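Local coordinates for protein metallo-beta-lactamase (Pseudomonas stutzeri, PDB 4ZEJ) that is a periplasmic, zinc-dependent class B enzyme that probably hydrolyses beta-lactam antibiotics to substituted beta-amino acids, at residues A[6-9]-A[15-18]; A[30-35]-A[48-53]; A[53-58]-A[86-91]; A[80-85]-A[103-108]; A[131-136]-A[141-146]. All blocks are in the same frame, centred on the assembly; numbering follows the deposited sequence.

Contact 1 (A[6-9]-A[15-18]); sequences LRIE and IFLH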
# COMPACT_ATOMS: atom_id res chain seq x y z
N LEU A 6 -3.13 5.94 -15.41
CA LEU A 6 -2.10 5.88 -14.38
C LEU A 6 -1.06 6.95 -14.63
O LEU A 6 -0.74 7.25 -15.78
CB LEU A 6 -1.38 4.51 -14.43
CG LEU A 6 -0.26 4.28 -13.39
CD1 LEU A 6 -0.63 3.28 -12.32
CD2 LEU A 6 1.00 3.83 -14.08
N ARG A 7 -0.50 7.51 -13.56
CA ARG A 7 0.72 8.30 -13.69
C ARG A 7 1.77 7.86 -12.68
O ARG A 7 1.45 7.22 -11.67
CB ARG A 7 0.44 9.80 -13.62
CG ARG A 7 -0.16 10.22 -12.31
CD ARG A 7 -0.38 11.72 -12.32
NE ARG A 7 -0.69 12.21 -11.00
CZ ARG A 7 -1.89 12.22 -10.42
NH1 ARG A 7 -2.96 11.71 -11.03
NH2 ARG A 7 -2.01 12.73 -9.20
N ILE A 8 3.02 8.15 -13.00
CA ILE A 8 4.16 7.74 -12.19
C ILE A 8 5.02 8.97 -11.97
O ILE A 8 5.42 9.62 -12.93
CB ILE A 8 4.98 6.61 -12.86
CG1 ILE A 8 4.08 5.40 -13.16
CG2 ILE A 8 6.10 6.15 -11.93
CD1 ILE A 8 4.66 4.45 -14.19
N GLU A 9 5.31 9.28 -10.71
CA GLU A 9 6.04 10.50 -10.36
C GLU A 9 7.12 10.19 -9.32
O GLU A 9 6.91 9.36 -8.44
CB GLU A 9 5.02 11.57 -9.90
CG GLU A 9 4.20 12.13 -11.09
CD GLU A 9 2.92 12.86 -10.72
OE1 GLU A 9 2.06 12.24 -10.08
OE2 GLU A 9 2.74 14.03 -11.12
N ILE A 15 12.68 6.04 -5.72
CA ILE A 15 11.32 5.84 -5.21
C ILE A 15 10.32 6.60 -6.07
O ILE A 15 10.41 7.83 -6.21
CB ILE A 15 11.17 6.28 -3.73
CG1 ILE A 15 12.19 5.56 -2.84
CG2 ILE A 15 9.73 6.05 -3.24
CD1 ILE A 15 12.02 4.06 -2.69
N PHE A 16 9.35 5.87 -6.62
CA PHE A 16 8.34 6.45 -7.49
C PHE A 16 6.95 6.16 -6.95
O PHE A 16 6.68 5.04 -6.49
CB PHE A 16 8.48 5.89 -8.90
CG PHE A 16 9.79 6.27 -9.55
CD1 PHE A 16 9.86 7.38 -10.38
CD2 PHE A 16 10.95 5.54 -9.29
CE1 PHE A 16 11.06 7.75 -10.97
CE2 PHE A 16 12.16 5.91 -9.86
CZ PHE A 16 12.22 7.01 -10.70
N LEU A 17 6.10 7.17 -7.00
CA LEU A 17 4.70 7.07 -6.59
C LEU A 17 3.86 6.82 -7.82
O LEU A 17 3.99 7.56 -8.81
CB LEU A 17 4.27 8.39 -5.95
CG LEU A 17 2.83 8.46 -5.46
CD1 LEU A 17 2.69 7.68 -4.18
CD2 LEU A 17 2.45 9.93 -5.26
N HIS A 18 3.04 5.77 -7.80
CA HIS A 18 2.06 5.56 -8.85
C HIS A 18 0.67 5.90 -8.33
O HIS A 18 0.31 5.55 -7.21
CB HIS A 18 2.16 4.17 -9.51
CG HIS A 18 1.83 3.00 -8.63
ND1 HIS A 18 0.54 2.60 -8.35
CD2 HIS A 18 2.63 2.05 -8.08
CE1 HIS A 18 0.56 1.50 -7.63
NE2 HIS A 18 1.81 1.14 -7.46
O HOH W 1 1.87 9.72 -9.04
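Glu9 and Leu17 face each other as a hydrogen-bonded antiparallel pair in the beta hairpin of strands 7-12 and 15-24, at one margin of the larger sheet of the metallo-beta-lactamase fold. Both backbone bonds of the pair form: Glu9 N donates to Leu17 O at 2.9 Å, and Leu17 N to Glu9 O at 2.7 Å. Next along the ladder, Ile8 and His18 make a non-hydrogen-bonded pair, where a CA-H...O contact fills in, His18 CA lying 3.3 Å from Arg7 O.

The face bearing Ile8 and His18 is mostly apolar. Ile8 CG2 slants across to Phe16 CB at 3.9 Å, while Leu6 brings its CD1 to 4.1 Å from His18 CB. Helix 52-64 lies against this face: Leu58 touches Leu6, Ile8 and His18, and Trp61 meets the Phe16 ring edge-to-face. With its CG between the backbone N and the carbonyl carbon (chi1 66°), His18 carries its imidazole away from strand 7-12, and NE2 makes a weak hydrogen bond to Asp47 O.

The face bearing Glu9 and Leu17 is more polar. There Arg7 NE forms a salt bridge with Glu9 OE1 at 2.9 Å, meeting the oxygen from above the carboxylate plane, and Arg7 NH1 has a second partner in Tyr21 OH. A bound water ties this pair to the ladder, since it donates to Glu9 OE1 at 2.7 Å and to Leu17 O at 3.0 Å. Leu17 O therefore receives two bonds, one from that water and one from Glu9 N.

Contact 2 (A[30-35]-A[48-53]); sequences VSSNGL and TPWSDR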
# COMPACT_ATOMS: atom_id res chain seq x y z
N VAL A 30 -11.98 8.16 -7.11
CA VAL A 30 -11.05 8.05 -5.98
C VAL A 30 -9.64 7.79 -6.50
O VAL A 30 -9.44 6.86 -7.30
CB VAL A 30 -11.50 6.96 -4.98
CG1 VAL A 30 -10.49 6.80 -3.83
CG2 VAL A 30 -12.87 7.30 -4.42
N SER A 31 -8.70 8.61 -6.05
CA SER A 31 -7.28 8.40 -6.35
C SER A 31 -6.67 7.43 -5.33
O SER A 31 -7.08 7.40 -4.17
CB SER A 31 -6.52 9.73 -6.34
OG SER A 31 -6.56 10.31 -5.06
N SER A 32 -5.71 6.65 -5.77
CA SER A 32 -5.09 5.61 -4.96
C SER A 32 -3.59 5.56 -5.23
O SER A 32 -3.19 5.68 -6.39
CB SER A 32 -5.72 4.27 -5.32
OG SER A 32 -5.24 3.26 -4.49
N ASN A 33 -2.79 5.39 -4.17
CA ASN A 33 -1.33 5.45 -4.23
C ASN A 33 -0.66 4.10 -4.02
O ASN A 33 -1.08 3.32 -3.16
CB ASN A 33 -0.79 6.36 -3.14
CG ASN A 33 -1.37 7.75 -3.19
OD1 ASN A 33 -1.79 8.23 -4.24
ND2 ASN A 33 -1.40 8.43 -2.04
N GLY A 34 0.39 3.85 -4.78
CA GLY A 34 1.33 2.78 -4.51
C GLY A 34 2.72 3.24 -4.90
O GLY A 34 2.89 4.40 -5.28
N LEU A 35 3.70 2.35 -4.78
CA LEU A 35 5.09 2.71 -5.08
C LEU A 35 5.73 1.75 -6.05
O LEU A 35 5.31 0.58 -6.16
CB LEU A 35 5.97 2.71 -3.82
CG LEU A 35 5.66 3.60 -2.64
CD1 LEU A 35 6.65 3.35 -1.52
CD2 LEU A 35 5.67 5.05 -3.11
N THR A 48 -0.78 -2.72 -6.08
CA THR A 48 -1.06 -2.64 -7.49
C THR A 48 -1.90 -1.41 -7.78
O THR A 48 -2.58 -0.88 -6.89
CB THR A 48 -1.79 -3.89 -8.04
OG1 THR A 48 -3.17 -3.89 -7.63
CG2 THR A 48 -1.11 -5.17 -7.60
N PRO A 49 -1.88 -0.96 -9.04
CA PRO A 49 -2.91 -0.03 -9.49
C PRO A 49 -4.29 -0.65 -9.38
O PRO A 49 -4.43 -1.86 -9.16
CB PRO A 49 -2.54 0.24 -10.94
CG PRO A 49 -1.06 0.02 -10.98
CD PRO A 49 -0.86 -1.15 -10.08
N TRP A 50 -5.31 0.18 -9.56
CA TRP A 50 -6.69 -0.20 -9.30
C TRP A 50 -7.38 -0.81 -10.51
O TRP A 50 -8.60 -0.95 -10.49
CB TRP A 50 -7.44 1.05 -8.80
CG TRP A 50 -8.60 0.82 -7.88
CD1 TRP A 50 -9.40 -0.31 -7.76
CD2 TRP A 50 -9.14 1.78 -6.98
NE1 TRP A 50 -10.37 -0.10 -6.81
CE2 TRP A 50 -10.24 1.17 -6.32
CE3 TRP A 50 -8.79 3.10 -6.65
CZ2 TRP A 50 -11.00 1.85 -5.37
CZ3 TRP A 50 -9.55 3.76 -5.71
CH2 TRP A 50 -10.64 3.14 -5.07
N SER A 51 -6.64 -1.17 -11.55
CA SER A 51 -7.19 -1.86 -12.72
C SER A 51 -6.12 -2.63 -13.48
O SER A 51 -4.92 -2.38 -13.33
CB SER A 51 -7.81 -0.86 -13.70
OG SER A 51 -6.80 -0.09 -14.34
N ASP A 52 -6.56 -3.57 -14.30
CA ASP A 52 -5.65 -4.29 -15.21
C ASP A 52 -4.92 -3.41 -16.19
O ASP A 52 -3.71 -3.58 -16.41
CB ASP A 52 -6.41 -5.35 -15.99
CG ASP A 52 -6.59 -6.60 -15.21
OD1 ASP A 52 -6.88 -7.64 -15.83
OD2 ASP A 52 -6.42 -6.55 -13.98
N ARG A 53 -5.65 -2.48 -16.80
CA ARG A 53 -5.10 -1.51 -17.73
C ARG A 53 -3.92 -0.79 -17.10
O ARG A 53 -2.84 -0.69 -17.68
CB ARG A 53 -6.18 -0.49 -18.13
CG ARG A 53 -5.79 0.53 -19.19
CD ARG A 53 -6.80 1.68 -19.20
NE ARG A 53 -6.52 2.71 -20.22
CZ ARG A 53 -7.01 2.74 -21.46
NH1 ARG A 53 -7.82 1.79 -21.93
NH2 ARG A 53 -6.68 3.75 -22.27
O HOH W 2 -4.08 1.73 -6.33
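Trp50 lays the six-membered part of its indole against Val30 and Ser32, where strand 30-39 of the larger sheet runs past the loop leading into helix 52-64 of the metallo-beta-lactamase fold. With CG broadly anti to the backbone N but rotated well short of it (chi1 -151°), the ring reaches over to the strand. Val30 CG1 sits at the ring edge, in its plane, 3.7 Å from Trp50 CZ3. Beside it, the backbone oxygen Val30 O approaches the same CZ3 to 3.5 Å, and Ser32 CB comes equally near Trp50 CE3; both arrive obliquely. No direct hydrogen bond crosses the contact, so it rests on apolar packing and one water.

Its surroundings belong to the zinc site. Trp50 also touches Glu79 and the zinc ligand Asp80, Val30 and Ser32 both touch the zinc ligand His199, and Ser31 O is hydrogen-bonded to His199 ND1, a second-shell bond that probably helps to orient that imidazole. On the loop, Thr48 OG1 donates to Pro49 O at 2.8 Å. A bound water joins the Ser32 hydroxyl to the main chain of the loop: it lies 2.7 Å from Ser32 OG and 3.1 Å from Thr48 O, to which it probably donates.

Contact 3 (A[53-58]-A[86-91]); sequences RDTETL and KWLNDQ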
# COMPACT_ATOMS: atom_id res chain seq x y z
N ARG A 53 -5.65 -2.48 -16.80
CA ARG A 53 -5.10 -1.51 -17.73
C ARG A 53 -3.92 -0.79 -17.10
O ARG A 53 -2.84 -0.69 -17.68
CB ARG A 53 -6.18 -0.49 -18.13
CG ARG A 53 -5.79 0.53 -19.19
CD ARG A 53 -6.80 1.68 -19.20
NE ARG A 53 -6.52 2.71 -20.22
CZ ARG A 53 -7.01 2.74 -21.46
NH1 ARG A 53 -7.82 1.79 -21.93
NH2 ARG A 53 -6.68 3.75 -22.27
N ASP A 54 -4.13 -0.29 -15.88
CA ASP A 54 -3.09 0.49 -15.21
C ASP A 54 -1.94 -0.37 -14.69
O ASP A 54 -0.79 0.08 -14.68
CB ASP A 54 -3.70 1.34 -14.09
CG ASP A 54 -4.55 2.48 -14.62
OD1 ASP A 54 -5.34 3.02 -13.83
OD2 ASP A 54 -4.43 2.85 -15.81
N THR A 55 -2.23 -1.60 -14.28
CA THR A 55 -1.19 -2.55 -13.89
C THR A 55 -0.29 -2.84 -15.10
O THR A 55 0.93 -2.80 -14.98
CB THR A 55 -1.80 -3.84 -13.31
OG1 THR A 55 -2.53 -3.51 -12.12
CG2 THR A 55 -0.73 -4.86 -12.95
N GLU A 56 -0.89 -3.07 -16.26
CA GLU A 56 -0.10 -3.26 -17.49
C GLU A 56 0.78 -2.04 -17.83
O GLU A 56 1.96 -2.20 -18.16
CB GLU A 56 -1.01 -3.61 -18.67
CG GLU A 56 -0.23 -3.90 -19.94
CD GLU A 56 -1.00 -4.64 -21.03
OE1 GLU A 56 -2.04 -5.28 -20.76
OE2 GLU A 56 -0.53 -4.62 -22.18
N THR A 57 0.22 -0.84 -17.73
CA THR A 57 0.98 0.39 -17.97
C THR A 57 2.20 0.51 -17.06
O THR A 57 3.30 0.79 -17.53
CB THR A 57 0.09 1.62 -17.83
OG1 THR A 57 -1.00 1.50 -18.75
CG2 THR A 57 0.87 2.90 -18.13
N LEU A 58 1.98 0.27 -15.77
CA LEU A 58 3.03 0.32 -14.78
C LEU A 58 4.15 -0.69 -15.07
O LEU A 58 5.34 -0.34 -15.03
CB LEU A 58 2.45 0.03 -13.39
CG LEU A 58 3.45 0.03 -12.22
CD1 LEU A 58 4.03 1.43 -12.06
CD2 LEU A 58 2.81 -0.47 -10.94
N LYS A 86 -4.12 -10.72 -10.21
CA LYS A 86 -4.41 -11.74 -11.24
C LYS A 86 -3.59 -11.49 -12.51
O LYS A 86 -2.97 -12.43 -13.05
CB LYS A 86 -5.91 -11.77 -11.55
CG LYS A 86 -6.29 -12.72 -12.66
CD LYS A 86 -7.79 -12.86 -12.75
CE LYS A 86 -8.18 -13.66 -13.97
NZ LYS A 86 -7.63 -15.04 -13.94
N TRP A 87 -3.58 -10.24 -12.97
CA TRP A 87 -2.79 -9.85 -14.15
C TRP A 87 -1.32 -10.19 -13.95
O TRP A 87 -0.70 -10.79 -14.85
CB TRP A 87 -2.95 -8.36 -14.46
CG TRP A 87 -2.44 -7.97 -15.83
CD1 TRP A 87 -3.17 -7.83 -16.97
CD2 TRP A 87 -1.08 -7.67 -16.19
NE1 TRP A 87 -2.36 -7.47 -18.02
CE2 TRP A 87 -1.07 -7.36 -17.57
CE3 TRP A 87 0.13 -7.63 -15.49
CZ2 TRP A 87 0.09 -7.02 -18.25
CZ3 TRP A 87 1.29 -7.29 -16.16
CH2 TRP A 87 1.26 -6.99 -17.53
N LEU A 88 -0.77 -9.85 -12.79
CA LEU A 88 0.63 -10.15 -12.48
C LEU A 88 0.88 -11.66 -12.46
O LEU A 88 1.85 -12.13 -13.08
CB LEU A 88 1.05 -9.51 -11.14
CG LEU A 88 1.09 -7.98 -11.16
CD1 LEU A 88 1.18 -7.40 -9.75
CD2 LEU A 88 2.22 -7.41 -12.00
N ASN A 89 0.00 -12.41 -11.78
CA ASN A 89 0.09 -13.88 -11.76
C ASN A 89 0.12 -14.47 -13.16
O ASN A 89 0.98 -15.31 -13.47
CB ASN A 89 -1.06 -14.51 -10.95
CG ASN A 89 -0.97 -14.24 -9.45
OD1 ASN A 89 0.07 -13.84 -8.93
ND2 ASN A 89 -2.08 -14.45 -8.74
N ASP A 90 -0.80 -14.02 -14.02
CA ASP A 90 -0.91 -14.51 -15.40
C ASP A 90 0.30 -14.19 -16.27
O ASP A 90 0.61 -14.93 -17.22
CB ASP A 90 -2.20 -13.98 -16.07
CG ASP A 90 -3.47 -14.57 -15.47
OD1 ASP A 90 -3.41 -15.58 -14.75
OD2 ASP A 90 -4.55 -14.01 -15.73
N GLN A 91 1.00 -13.11 -15.95
CA GLN A 91 2.23 -12.71 -16.65
C GLN A 91 3.51 -13.26 -15.97
O GLN A 91 4.62 -12.88 -16.36
CB GLN A 91 2.25 -11.17 -16.79
CG GLN A 91 1.69 -10.63 -18.10
CD GLN A 91 0.33 -11.19 -18.49
OE1 GLN A 91 0.23 -11.96 -19.43
NE2 GLN A 91 -0.72 -10.79 -17.78
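Glu56 and Trp87 both set CG anti to the backbone N (chi1 -177° and -166°), and the two side chains thereby cross at about a right angle between helix 52-64 and helix 85-90. These are two neighbouring helices of the metallo-beta-lactamase fold; their short segments pass 10.2 Å apart with axes inclined at 50°, so that large side chains have to bridge the interval.

The indole of Trp87 does most of this. Glu56 lies over one of its faces: CA stands 4.1 Å from the centroid of the six-membered ring in a CH-pi contact, and CB and CG each come to 3.6 Å from Trp87 CZ2. Beyond CG the chain stays extended, which carries OE1 along the indole to 3.5 Å from Trp87 NE1, although no hydrogen bond forms. The acid therefore packs chiefly through its aliphatic stem. One residue earlier, Thr55 turns its methyl to the second helix, and CG2 touches both Trp87 CE3 at 3.9 Å and Leu88 CD2 at 4.0 Å. Its hydroxyl is hydrogen-bonded to the backbone oxygen of Ser51, the N-cap residue just before helix 52-64.

Val59, a turn beyond Thr55, extends the apolar seam by touching both Trp87 and Leu88, and Asp52 adds a further contact with the indole. The opposite face of the ring is covered from within its own segment: Gln91, just past the helix end, folds back so that NE2 hangs 3.4 Å above the plane of the Trp87 indole while making a weak hydrogen bond to Trp87 O.

Contact 4 (A[80-85]-A[103-108]); sequences DRTAGI and HLLKEN. With ZN (zinc ion), chain C.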
# COMPACT_ATOMS: atom_id res chain seq x y z
N ASP A 80 -8.32 -1.68 -4.27
CA ASP A 80 -7.35 -0.61 -4.54
C ASP A 80 -5.89 -1.02 -4.26
O ASP A 80 -4.98 -0.34 -4.71
CB ASP A 80 -7.70 0.71 -3.84
CG ASP A 80 -7.68 0.62 -2.33
OD1 ASP A 80 -8.21 -0.35 -1.79
OD2 ASP A 80 -7.18 1.54 -1.68
N ARG A 81 -5.68 -2.12 -3.53
CA ARG A 81 -4.33 -2.66 -3.27
C ARG A 81 -3.96 -3.91 -4.10
O ARG A 81 -2.78 -4.22 -4.25
CB ARG A 81 -4.24 -3.09 -1.80
CG ARG A 81 -4.70 -2.11 -0.73
CD ARG A 81 -3.78 -0.91 -0.61
NE ARG A 81 -4.34 0.25 -1.26
CZ ARG A 81 -3.67 1.35 -1.62
NH1 ARG A 81 -2.35 1.48 -1.44
NH2 ARG A 81 -4.35 2.33 -2.18
N THR A 82 -4.98 -4.65 -4.54
CA THR A 82 -4.84 -6.00 -5.07
C THR A 82 -5.44 -6.22 -6.47
O THR A 82 -5.30 -7.31 -7.00
CB THR A 82 -5.53 -7.02 -4.13
OG1 THR A 82 -6.92 -6.68 -4.02
CG2 THR A 82 -4.87 -7.06 -2.78
N ALA A 83 -6.07 -5.20 -7.07
CA ALA A 83 -6.75 -5.36 -8.37
C ALA A 83 -5.88 -6.04 -9.44
O ALA A 83 -6.38 -6.83 -10.24
CB ALA A 83 -7.25 -4.02 -8.90
N GLY A 84 -4.60 -5.72 -9.46
CA GLY A 84 -3.67 -6.25 -10.47
C GLY A 84 -3.00 -7.58 -10.17
O GLY A 84 -2.18 -8.04 -10.98
N ILE A 85 -3.31 -8.21 -9.04
CA ILE A 85 -2.67 -9.48 -8.68
C ILE A 85 -2.89 -10.57 -9.73
O ILE A 85 -1.95 -11.28 -10.08
CB ILE A 85 -3.09 -9.97 -7.26
CG1 ILE A 85 -2.40 -9.10 -6.19
CG2 ILE A 85 -2.73 -11.44 -7.05
CD1 ILE A 85 -2.74 -9.46 -4.76
N HIS A 103 -5.95 -14.98 3.04
CA HIS A 103 -7.18 -15.60 3.57
C HIS A 103 -8.42 -14.79 3.22
O HIS A 103 -9.43 -15.33 2.77
CB HIS A 103 -7.10 -15.77 5.09
CG HIS A 103 -8.33 -16.37 5.70
ND1 HIS A 103 -8.64 -17.71 5.58
CD2 HIS A 103 -9.32 -15.82 6.44
CE1 HIS A 103 -9.77 -17.96 6.21
NE2 HIS A 103 -10.21 -16.83 6.74
N LEU A 104 -8.33 -13.47 3.40
CA LEU A 104 -9.44 -12.58 3.08
C LEU A 104 -9.72 -12.50 1.58
O LEU A 104 -10.89 -12.41 1.20
CB LEU A 104 -9.20 -11.18 3.67
CG LEU A 104 -9.39 -11.12 5.19
CD1 LEU A 104 -8.73 -9.88 5.78
CD2 LEU A 104 -10.86 -11.17 5.58
N LEU A 105 -8.68 -12.55 0.75
CA LEU A 105 -8.90 -12.60 -0.70
C LEU A 105 -9.69 -13.87 -1.08
O LEU A 105 -10.71 -13.78 -1.77
CB LEU A 105 -7.57 -12.54 -1.47
CG LEU A 105 -6.89 -11.17 -1.44
CD1 LEU A 105 -5.45 -11.29 -1.91
CD2 LEU A 105 -7.66 -10.14 -2.27
N LYS A 106 -9.24 -15.02 -0.58
CA LYS A 106 -9.92 -16.29 -0.89
C LYS A 106 -11.38 -16.31 -0.41
O LYS A 106 -12.28 -16.68 -1.17
CB LYS A 106 -9.13 -17.47 -0.32
CG LYS A 106 -7.81 -17.70 -1.03
CD LYS A 106 -7.05 -18.88 -0.44
CE LYS A 106 -5.57 -18.56 -0.24
NZ LYS A 106 -4.80 -19.79 0.10
N GLU A 107 -11.61 -15.87 0.83
CA GLU A 107 -12.95 -15.78 1.43
C GLU A 107 -13.91 -14.94 0.58
O GLU A 107 -15.09 -15.26 0.50
CB GLU A 107 -12.85 -15.20 2.86
CG GLU A 107 -14.17 -14.94 3.59
CD GLU A 107 -15.01 -16.20 3.79
OE1 GLU A 107 -14.42 -17.28 4.00
OE2 GLU A 107 -16.27 -16.11 3.76
N ASN A 108 -13.38 -13.89 -0.06
CA ASN A 108 -14.16 -13.02 -0.93
C ASN A 108 -14.04 -13.34 -2.44
O ASN A 108 -14.33 -12.49 -3.30
CB ASN A 108 -13.77 -11.57 -0.63
CG ASN A 108 -14.27 -11.11 0.73
OD1 ASN A 108 -15.39 -10.65 0.85
ND2 ASN A 108 -13.43 -11.24 1.77
ZN ZN C . -7.45 2.30 0.19
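A type I turn from Thr82 to Ile85, closed by Ile85 N donating to Thr82 O at 3.0 Å, points both of these side chains at Leu105 of helix 99-107. Thr82 and Leu105 meet tip to tip, OG1 lying 3.9 Å from Leu105 CD2, while the other methyl, Leu105 CD1, rests 4.3 Å from Ile85 CD1. One leucine thus touches both ends of the turn. The Thr82 hydroxyl is satisfied by a hydrogen bond with Trp77 O.

At its N-terminal end the same segment enters the active site. Asp80 OD2 binds a zinc ion at 2.0 Å, alongside Cys157 and His199. Arg81 doubles back through bends at chi2 and chi3, and its NH2 forms a salt bridge with that same OD2 at 3.0 Å, approaching from above the carboxylate plane. Just past the end of helix 99-107, Asn108 ND2 donates back to Leu104 O at 2.9 Å.

In the fold, the turn joins helix 79-82 to helix 85-90, with helix 99-107 packed against it. Arg81 NH1 binds Asp47 OD2 and Asn33 O, and so ties the zinc-binding end of the segment to strand 30-39 and the loop after strand 42-46.

Contact 5 (A[131-136]-A[141-146]); sequences VFYPGG and DNVVVW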
# COMPACT_ATOMS: atom_id res chain seq x y z
N VAL A 131 8.13 -5.43 5.97
CA VAL A 131 6.66 -5.46 6.13
C VAL A 131 6.36 -5.66 7.62
O VAL A 131 6.92 -6.57 8.24
CB VAL A 131 6.04 -6.59 5.29
CG1 VAL A 131 4.51 -6.61 5.42
CG2 VAL A 131 6.44 -6.43 3.83
N PHE A 132 5.51 -4.81 8.18
CA PHE A 132 5.21 -4.82 9.61
C PHE A 132 3.71 -4.69 9.83
O PHE A 132 3.06 -3.87 9.20
CB PHE A 132 5.94 -3.66 10.29
CG PHE A 132 5.61 -3.50 11.74
CD1 PHE A 132 6.11 -4.40 12.69
CD2 PHE A 132 4.82 -2.44 12.18
CE1 PHE A 132 5.82 -4.24 14.03
CE2 PHE A 132 4.52 -2.29 13.52
CZ PHE A 132 5.03 -3.18 14.45
N TYR A 133 3.20 -5.52 10.74
CA TYR A 133 1.80 -5.45 11.16
C TYR A 133 1.72 -4.62 12.44
O TYR A 133 2.20 -5.06 13.48
CB TYR A 133 1.27 -6.87 11.41
CG TYR A 133 -0.17 -6.90 11.84
CD1 TYR A 133 -1.16 -6.43 10.98
CD2 TYR A 133 -0.55 -7.38 13.08
CE1 TYR A 133 -2.49 -6.44 11.35
CE2 TYR A 133 -1.88 -7.41 13.46
CZ TYR A 133 -2.85 -6.95 12.59
OH TYR A 133 -4.18 -6.97 12.96
N PRO A 134 1.10 -3.43 12.38
CA PRO A 134 0.97 -2.55 13.55
C PRO A 134 -0.20 -2.88 14.46
O PRO A 134 -0.27 -2.37 15.58
CB PRO A 134 0.76 -1.18 12.91
CG PRO A 134 -0.06 -1.49 11.71
CD PRO A 134 0.48 -2.81 11.20
N GLY A 135 -1.11 -3.73 13.98
CA GLY A 135 -2.38 -4.00 14.66
C GLY A 135 -3.53 -3.61 13.75
O GLY A 135 -3.32 -3.00 12.70
N GLY A 136 -4.75 -3.95 14.17
CA GLY A 136 -5.94 -3.59 13.42
C GLY A 136 -6.12 -2.09 13.27
O GLY A 136 -5.72 -1.30 14.14
N ASP A 141 -6.24 -6.87 8.50
CA ASP A 141 -5.01 -7.36 7.84
C ASP A 141 -3.99 -6.27 7.47
O ASP A 141 -2.90 -6.60 7.02
CB ASP A 141 -5.35 -8.21 6.61
CG ASP A 141 -6.02 -7.41 5.51
OD1 ASP A 141 -5.71 -7.66 4.31
OD2 ASP A 141 -6.86 -6.54 5.83
N ASN A 142 -4.32 -5.00 7.66
CA ASN A 142 -3.45 -3.93 7.16
C ASN A 142 -2.00 -3.98 7.66
O ASN A 142 -1.75 -4.18 8.84
CB ASN A 142 -4.07 -2.52 7.29
CG ASN A 142 -4.47 -2.10 8.71
OD1 ASN A 142 -5.32 -1.22 8.84
ND2 ASN A 142 -3.87 -2.65 9.75
N VAL A 143 -1.05 -3.82 6.74
CA VAL A 143 0.37 -3.77 7.08
C VAL A 143 0.97 -2.52 6.49
O VAL A 143 0.44 -1.94 5.52
CB VAL A 143 1.15 -5.02 6.59
CG1 VAL A 143 0.64 -6.27 7.29
CG2 VAL A 143 1.06 -5.20 5.07
N VAL A 144 2.10 -2.11 7.06
CA VAL A 144 2.87 -0.98 6.57
C VAL A 144 4.20 -1.51 6.02
O VAL A 144 4.61 -2.64 6.35
CB VAL A 144 3.06 0.12 7.65
CG1 VAL A 144 1.71 0.61 8.16
CG2 VAL A 144 3.94 -0.36 8.80
N VAL A 145 4.81 -0.72 5.14
CA VAL A 145 6.04 -1.08 4.44
C VAL A 145 7.07 0.01 4.74
O VAL A 145 6.83 1.18 4.45
CB VAL A 145 5.82 -1.27 2.92
CG1 VAL A 145 7.14 -1.48 2.16
CG2 VAL A 145 4.89 -2.42 2.67
N TRP A 146 8.17 -0.41 5.35
CA TRP A 146 9.28 0.47 5.71
C TRP A 146 10.41 0.23 4.75
O TRP A 146 10.75 -0.94 4.43
CB TRP A 146 9.71 0.19 7.16
CG TRP A 146 10.96 0.89 7.64
CD1 TRP A 146 12.11 0.29 8.03
CD2 TRP A 146 11.17 2.30 7.80
NE1 TRP A 146 13.04 1.24 8.42
CE2 TRP A 146 12.48 2.48 8.29
CE3 TRP A 146 10.37 3.44 7.59
CZ2 TRP A 146 13.02 3.75 8.56
CZ3 TRP A 146 10.90 4.70 7.85
CH2 TRP A 146 12.21 4.84 8.35
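Val143 fills the hollow between Val131 and the ring of Tyr133. Its CG2 nestles 3.7 Å from Val131 CG1, and its CG1 meets the ring edge at Tyr133 CD1, 4.1 Å away, the two side chains crossing at about a right angle. On the other face, Phe132 and Val144 lie side by side and point the same way, Val144 CG2 sitting 4.1 Å from CD2 at the edge of the Phe132 ring. Between these bumps runs the ladder, with Phe132 N donating to Val144 O at 3.0 Å and Val144 N to Phe132 O at 2.9 Å.

Past the strands the fit becomes tighter. Asn142 O is wedged against the Tyr133 edge, 3.2 Å from CD1, with Pro134 CD also close; it is buried with no hydrogen-bond partner in the model. Gly135 folds its N over the centre of a Tyr133 face. A weak hydrogen bond of 3.0 Å joins Asn142 ND2 to Gly135 O. Asn142 OD1 accepts from Thr139 N, and Asp141 binds the Thr139 and Thr101 hydroxyls.

The whole is a beta hairpin of the smaller sheet, strands 129-132 and 144-147, whose connecting loop supplies the zinc ligand His138, as in other class B1 metallo-beta-lactamases.

Overall arrangement
Contacts 1 and 2 share the larger sheet, where His18 N is 2.9 Å from Gly34 O in a probable hydrogen bond between adjoining strands. Contacts 2 and 3 both use helix 52-64, and Pro49 packs on Asp54, Thr55 and Leu58; Thr48 CG2 also lies 3.9 Å from Leu88 CD1. Contact 4 reaches contact 2 through Gly84 N, 3.0 Å from Thr48 OG1 in a probable hydrogen bond, and contact 5 through Leu104 CD1, 3.7 Å from Asp141 CG. The dizinc site lies among contacts 2, 4 and 5: contact 4 supplies Asp80, and the Asp141 side chain is about 7 Å from a zinc ion. Contacts 3 and 5, with centres 24 Å apart, do not touch.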